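Local coordinates for protein probable transcriptional regulator (Pseudomonas aeruginosa, PDB 2ESN) that is a probable LysR-family transcriptional regulator that presumably binds DNA through a helix-turn-helix domain and probably responds to a small effector through its substrate-binding domain, at residues C[204-209]-C[234-239]; C[200-205]-C[228-233]. All coordinates share one frame; numbering follows the deposited sequence.

Contact 1. Residues C[204-209]-C[234-239]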
loop_
_atom_site.group_PDB
_atom_site.type_symbol
_atom_site.label_atom_id
_atom_site.label_comp_id
_atom_site.label_asym_id
_atom_site.label_seq_id
_atom_site.Cartn_x
_atom_site.Cartn_y
_atom_site.Cartn_z
ATOM N N ALA C 204 18.985 17.104 23.541
ATOM C CA ALA C 204 18.720 15.870 22.805
ATOM C C ALA C 204 17.221 15.661 22.920
ATOM O O ALA C 204 16.656 15.883 23.963
ATOM C CB ALA C 204 19.457 14.688 23.406
ATOM N N VAL C 205 16.558 15.224 21.855
ATOM C CA VAL C 205 15.090 15.150 21.907
ATOM C C VAL C 205 14.632 13.823 21.334
ATOM O O VAL C 205 15.169 13.347 20.332
ATOM C CB VAL C 205 14.463 16.344 21.095
ATOM C CG1 VAL C 205 12.989 16.191 20.963
ATOM C CG2 VAL C 205 14.792 17.676 21.818
ATOM N N VAL C 206 13.708 13.180 22.024
ATOM C CA VAL C 206 13.237 11.869 21.644
ATOM C C VAL C 206 11.923 12.008 20.834
ATOM O O VAL C 206 10.958 12.538 21.318
ATOM C CB VAL C 206 13.038 10.997 22.895
ATOM C CG1 VAL C 206 12.425 9.623 22.511
ATOM C CG2 VAL C 206 14.369 10.761 23.613
ATOM N N THR C 207 11.923 11.525 19.602
ATOM C CA THR C 207 10.804 11.634 18.678
ATOM C C THR C 207 10.516 10.209 18.171
ATOM O O THR C 207 11.032 9.826 17.141
ATOM C CB THR C 207 11.190 12.522 17.490
ATOM O OG1 THR C 207 12.455 12.111 16.990
ATOM C CG2 THR C 207 11.368 13.919 17.928
ATOM N N PRO C 208 9.736 9.429 18.914
ATOM C CA PRO C 208 9.601 7.989 18.690
ATOM C C PRO C 208 8.881 7.674 17.388
ATOM O O PRO C 208 9.090 6.618 16.822
ATOM C CB PRO C 208 8.732 7.512 19.848
ATOM C CG PRO C 208 8.714 8.632 20.842
ATOM C CD PRO C 208 8.877 9.886 20.031
ATOM N N TRP C 209 8.112 8.611 16.854
ATOM C CA TRP C 209 7.447 8.357 15.578
ATOM C C TRP C 209 7.981 9.324 14.557
ATOM O O TRP C 209 7.258 9.776 13.651
ATOM C CB TRP C 209 5.913 8.445 15.752
ATOM C CG TRP C 209 5.455 7.312 16.650
ATOM C CD1 TRP C 209 5.328 6.003 16.302
ATOM C CD2 TRP C 209 5.150 7.389 18.036
ATOM N NE1 TRP C 209 4.920 5.264 17.389
ATOM C CE2 TRP C 209 4.819 6.085 18.469
ATOM C CE3 TRP C 209 5.119 8.439 18.968
ATOM C CZ2 TRP C 209 4.462 5.788 19.807
ATOM C CZ3 TRP C 209 4.774 8.143 20.308
ATOM C CH2 TRP C 209 4.456 6.827 20.703
ATOM N N PRO C 234 14.697 8.442 17.987
ATOM C CA PRO C 234 13.462 7.811 18.425
ATOM C C PRO C 234 13.617 7.010 19.729
ATOM O O PRO C 234 12.602 6.577 20.307
ATOM C CB PRO C 234 13.139 6.859 17.233
ATOM C CG PRO C 234 14.276 6.976 16.262
ATOM C CD PRO C 234 15.377 7.684 16.909
ATOM N N THR C 235 14.858 6.800 20.186
ATOM C CA THR C 235 15.192 5.918 21.327
ATOM C C THR C 235 15.570 6.764 22.564
ATOM O O THR C 235 16.621 7.419 22.525
ATOM C CB THR C 235 16.604 5.284 21.135
ATOM O OG1 THR C 235 17.032 5.211 19.775
ATOM C CG2 THR C 235 16.864 4.097 21.916
ATOM N N VAL C 236 14.821 6.639 23.667
ATOM C CA VAL C 236 15.164 7.175 24.993
ATOM C C VAL C 236 16.446 6.557 25.554
ATOM O O VAL C 236 17.313 7.265 26.094
ATOM C CB VAL C 236 14.024 6.941 26.011
ATOM C CG1 VAL C 236 14.245 7.761 27.303
ATOM C CG2 VAL C 236 12.806 7.431 25.461
ATOM N N LEU C 237 16.618 5.235 25.382
ATOM C CA LEU C 237 17.707 4.598 26.057
ATOM C C LEU C 237 19.032 4.960 25.401
ATOM O O LEU C 237 19.979 5.253 26.111
ATOM C CB LEU C 237 17.492 3.073 26.224
ATOM C CG LEU C 237 16.309 2.559 27.051
ATOM C CD1 LEU C 237 16.353 0.973 27.078
ATOM C CD2 LEU C 237 16.228 3.166 28.462
ATOM N N ALA C 238 19.104 4.978 24.076
ATOM C CA ALA C 238 20.308 5.498 23.444
ATOM C C ALA C 238 20.505 6.989 23.802
ATOM O O ALA C 238 21.636 7.432 23.906
ATOM C CB ALA C 238 20.285 5.293 21.943
ATOM N N ALA C 239 19.406 7.732 23.933
ATOM C CA ALA C 239 19.479 9.189 24.200
ATOM C C ALA C 239 20.131 9.467 25.549
ATOM O O ALA C 239 20.875 10.434 25.704
ATOM C CB ALA C 239 18.072 9.794 24.200
#

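Contact 2. Residues C[200-205]-C[228-233]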
loop_
_atom_site.group_PDB
_atom_site.type_symbol
_atom_site.label_atom_id
_atom_site.label_comp_id
_atom_site.label_asym_id
_atom_site.label_seq_id
_atom_site.Cartn_x
_atom_site.Cartn_y
_atom_site.Cartn_z
ATOM N N ALA C 200 19.889 27.743 27.917
ATOM C CA ALA C 200 21.236 28.042 27.414
ATOM C C ALA C 200 22.041 26.812 26.952
ATOM O O ALA C 200 23.166 26.950 26.437
ATOM C CB ALA C 200 22.022 28.814 28.490
ATOM N N GLU C 201 21.480 25.609 27.096
ATOM C CA GLU C 201 22.155 24.414 26.557
ATOM C C GLU C 201 21.578 23.955 25.218
ATOM O O GLU C 201 20.528 24.400 24.821
ATOM C CB GLU C 201 22.066 23.251 27.550
ATOM C CG GLU C 201 22.758 23.472 28.910
ATOM C CD GLU C 201 24.274 23.754 28.769
ATOM O OE1 GLU C 201 24.966 23.179 27.871
ATOM O OE2 GLU C 201 24.747 24.606 29.571
ATOM N N ARG C 202 22.290 23.083 24.517
ATOM C CA ARG C 202 21.685 22.322 23.435
ATOM C C ARG C 202 21.040 21.044 24.010
ATOM O O ARG C 202 21.379 20.579 25.131
ATOM C CB ARG C 202 22.719 22.045 22.332
ATOM C CG ARG C 202 23.281 23.335 21.650
ATOM C CD ARG C 202 24.434 23.026 20.742
ATOM N NE ARG C 202 23.939 22.542 19.458
ATOM C CZ ARG C 202 24.552 21.632 18.678
ATOM N NH1 ARG C 202 25.708 21.049 19.048
ATOM N NH2 ARG C 202 23.987 21.275 17.497
ATOM N N HIS C 203 20.112 20.484 23.246
ATOM C CA HIS C 203 19.197 19.512 23.775
ATOM C C HIS C 203 19.117 18.283 22.893
ATOM O O HIS C 203 19.203 18.388 21.650
ATOM C CB HIS C 203 17.816 20.111 23.969
ATOM C CG HIS C 203 17.745 21.106 25.067
ATOM N ND1 HIS C 203 17.308 20.790 26.328
ATOM C CD2 HIS C 203 18.069 22.422 25.099
ATOM C CE1 HIS C 203 17.369 21.867 27.094
ATOM N NE2 HIS C 203 17.814 22.869 26.364
ATOM N N ALA C 204 18.985 17.104 23.541
ATOM C CA ALA C 204 18.720 15.870 22.805
ATOM C C ALA C 204 17.221 15.661 22.920
ATOM O O ALA C 204 16.656 15.883 23.963
ATOM C CB ALA C 204 19.457 14.688 23.406
ATOM N N VAL C 205 16.558 15.224 21.855
ATOM C CA VAL C 205 15.090 15.150 21.907
ATOM C C VAL C 205 14.632 13.823 21.334
ATOM O O VAL C 205 15.169 13.347 20.332
ATOM C CB VAL C 205 14.463 16.344 21.095
ATOM C CG1 VAL C 205 12.989 16.191 20.963
ATOM C CG2 VAL C 205 14.792 17.676 21.818
ATOM N N GLU C 228 17.160 24.954 21.916
ATOM C CA GLU C 228 18.042 24.681 20.772
ATOM C C GLU C 228 18.303 23.203 20.714
ATOM O O GLU C 228 18.860 22.661 21.649
ATOM C CB GLU C 228 19.426 25.417 20.834
ATOM C CG GLU C 228 19.359 26.927 20.879
ATOM C CD GLU C 228 18.643 27.547 19.639
ATOM O OE1 GLU C 228 17.618 28.313 19.794
ATOM O OE2 GLU C 228 19.104 27.229 18.506
ATOM N N VAL C 229 17.972 22.558 19.597
ATOM C CA VAL C 229 18.053 21.110 19.501
ATOM C C VAL C 229 19.257 20.693 18.735
ATOM O O VAL C 229 19.418 21.124 17.590
ATOM C CB VAL C 229 16.745 20.541 18.828
ATOM C CG1 VAL C 229 16.909 19.067 18.499
ATOM C CG2 VAL C 229 15.499 20.837 19.735
ATOM N N ALA C 230 20.105 19.837 19.316
ATOM C CA ALA C 230 21.241 19.277 18.592
ATOM C C ALA C 230 20.938 17.937 17.909
ATOM O O ALA C 230 21.434 17.675 16.825
ATOM C CB ALA C 230 22.409 19.110 19.543
ATOM N N VAL C 231 20.171 17.053 18.558
ATOM C CA VAL C 231 19.880 15.713 18.036
ATOM C C VAL C 231 18.430 15.343 18.328
ATOM O O VAL C 231 17.972 15.548 19.452
ATOM C CB VAL C 231 20.821 14.619 18.724
ATOM C CG1 VAL C 231 20.607 13.218 18.108
ATOM C CG2 VAL C 231 22.307 15.005 18.629
ATOM N N GLN C 232 17.739 14.751 17.338
ATOM C CA GLN C 232 16.471 14.073 17.554
ATOM C C GLN C 232 16.718 12.609 17.278
ATOM O O GLN C 232 17.452 12.270 16.339
ATOM C CB GLN C 232 15.391 14.583 16.589
ATOM C CG GLN C 232 14.903 15.985 16.948
ATOM C CD GLN C 232 14.027 16.655 15.834
ATOM O OE1 GLN C 232 13.134 17.466 16.142
ATOM N NE2 GLN C 232 14.343 16.379 14.587
ATOM N N LEU C 233 16.114 11.729 18.072
ATOM C CA LEU C 233 16.258 10.263 17.825
ATOM C C LEU C 233 15.060 9.627 18.458
ATOM O O LEU C 233 14.406 10.243 19.288
ATOM C CB LEU C 233 17.567 9.665 18.409
ATOM C CG LEU C 233 17.846 9.673 19.929
ATOM C CD1 LEU C 233 19.105 8.807 20.270
ATOM C CD2 LEU C 233 18.019 11.116 20.480
HETATM O O HOH W 1 18.062 25.554 24.596
HETATM O O HOH W 2 21.750 22.900 17.687
#

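Contact 1. Residues C[204-209]-C[234-239]
Val206, the last residue of strand 202-206, sets both methyl groups against the first turn of helix 236-244, CG1 also reaching the loop ahead of it. With chi1 at 175°, CG1 stands anti to the backbone N and meets Val236: CG1 of Val206 lies 3.7 Å from CG2 of Val236, and the two side chains cross at about a right angle. The same CG1 also rests 3.8 Å from the carbonyl O of Pro234. Its sister methyl, CG2 of Val206, is 3.9 Å from CB of Ala239, one turn further along the helix, so a single valine spans the first turn. Leu250 of strand 249-253 touches both Val206 and Ala239, extending this apolar layer.

Thr207 contributes its backbone instead. Its O receives a CA-H...O contact from CA of Pro234 at 3.4 Å, with 132° at the hydrogen, and CB of Pro234 faces the same O of Thr207 at 3.6 Å; no conventional hydrogen bond joins the two segments. The nearest pair of CA atoms is that of Pro208 and Pro234, 3.9 Å apart. CB of Pro208 is directed away, yet CA of Pro208 packs 3.7 Å from O of Pro234. CB of Pro208 also lies over one face of the Trp209 ring, offset toward the rim.

The helix start has its own supports. N of Ala239 bonds to O of Thr235 at 3.1 Å, an early bond of the helix, while Asp109 accepts the N-H groups of both Val236 and Leu237. Leu237 packs on Leu237 of the second subunit. A strand end packed by its last valine against the first turn of a helix that follows the adjacent parallel strand is characteristic of alpha/beta architecture, here the periplasmic-binding-protein-like fold of the LysR substrate-binding domain.

Contact 2. Residues C[200-205]-C[228-233]
The guanidinium of Arg202 has CB of Ala230 over the centre of one face, 3.3 Å above the plane, and water 2 at its edge in the plane. A bend at chi3 (81°) turns the group over the methyl. That water, accepting from NH2 of Arg202 at 2.8 Å and donating to O of Val229, fastens the arginine to the facing backbone; NH2 also bonds to O of Val130 of the second subunit. The His203 ring meets O of Glu228 at its edge and in plane, CD2 being 3.5 Å from that O, while NE2 is held by O of Tyr198, whose ring also meets the imidazole.

Arg202 and His203 leave opposite faces of strand 202-205, which runs parallel to strand 231-233, their axes 4.8 Å apart and 9° from parallel. They are the two strands of a beta-alpha-beta unit whose connection carries helix 215-221. His203 pairs with Val229 but Ala204 with Val231, so Ala230 is the extra residue of a beta bulge. The ladder survives it: N of Ala230 donates to O of His203 at 2.9 Å, in the carbonyl plane. Beyond the bulge, N of Val205 reaches O of Val231 at 2.8 Å, and O of Val205 accepts N of Leu233. The bond from N of His203 to O of Glu228 is bent to 120° and weak.

On the face bearing His203, CG2 of Val205 packs 3.9 Å from CG2 of Val229, the side chains crossing nearly perpendicularly. Val231 and Gln232 in turn pair with a parallel strand of the second subunit, continuing the sheet across the interface.

Contacts 1 and 2 have centres 11 Å apart and share Ala204 and Val205, since both start from strand 202-206. Contact 2 uses most of that strand, residues 202-205, to pair with strand 228-233 in the mixed sheet; contact 1 takes its last residues, 204-206, and the following loop to helix 236-244, which succeeds that partner strand in the chain. They also touch: N of Thr207 lies 2.8 Å from O of Leu233, a probable hydrogen bond continuing the ladder, and CD1 of Leu233 packs on N of Ala239. Both lie in the LysR substrate-binding domain and touch the second subunit, so this strand-helix corner is part of the subunit interface.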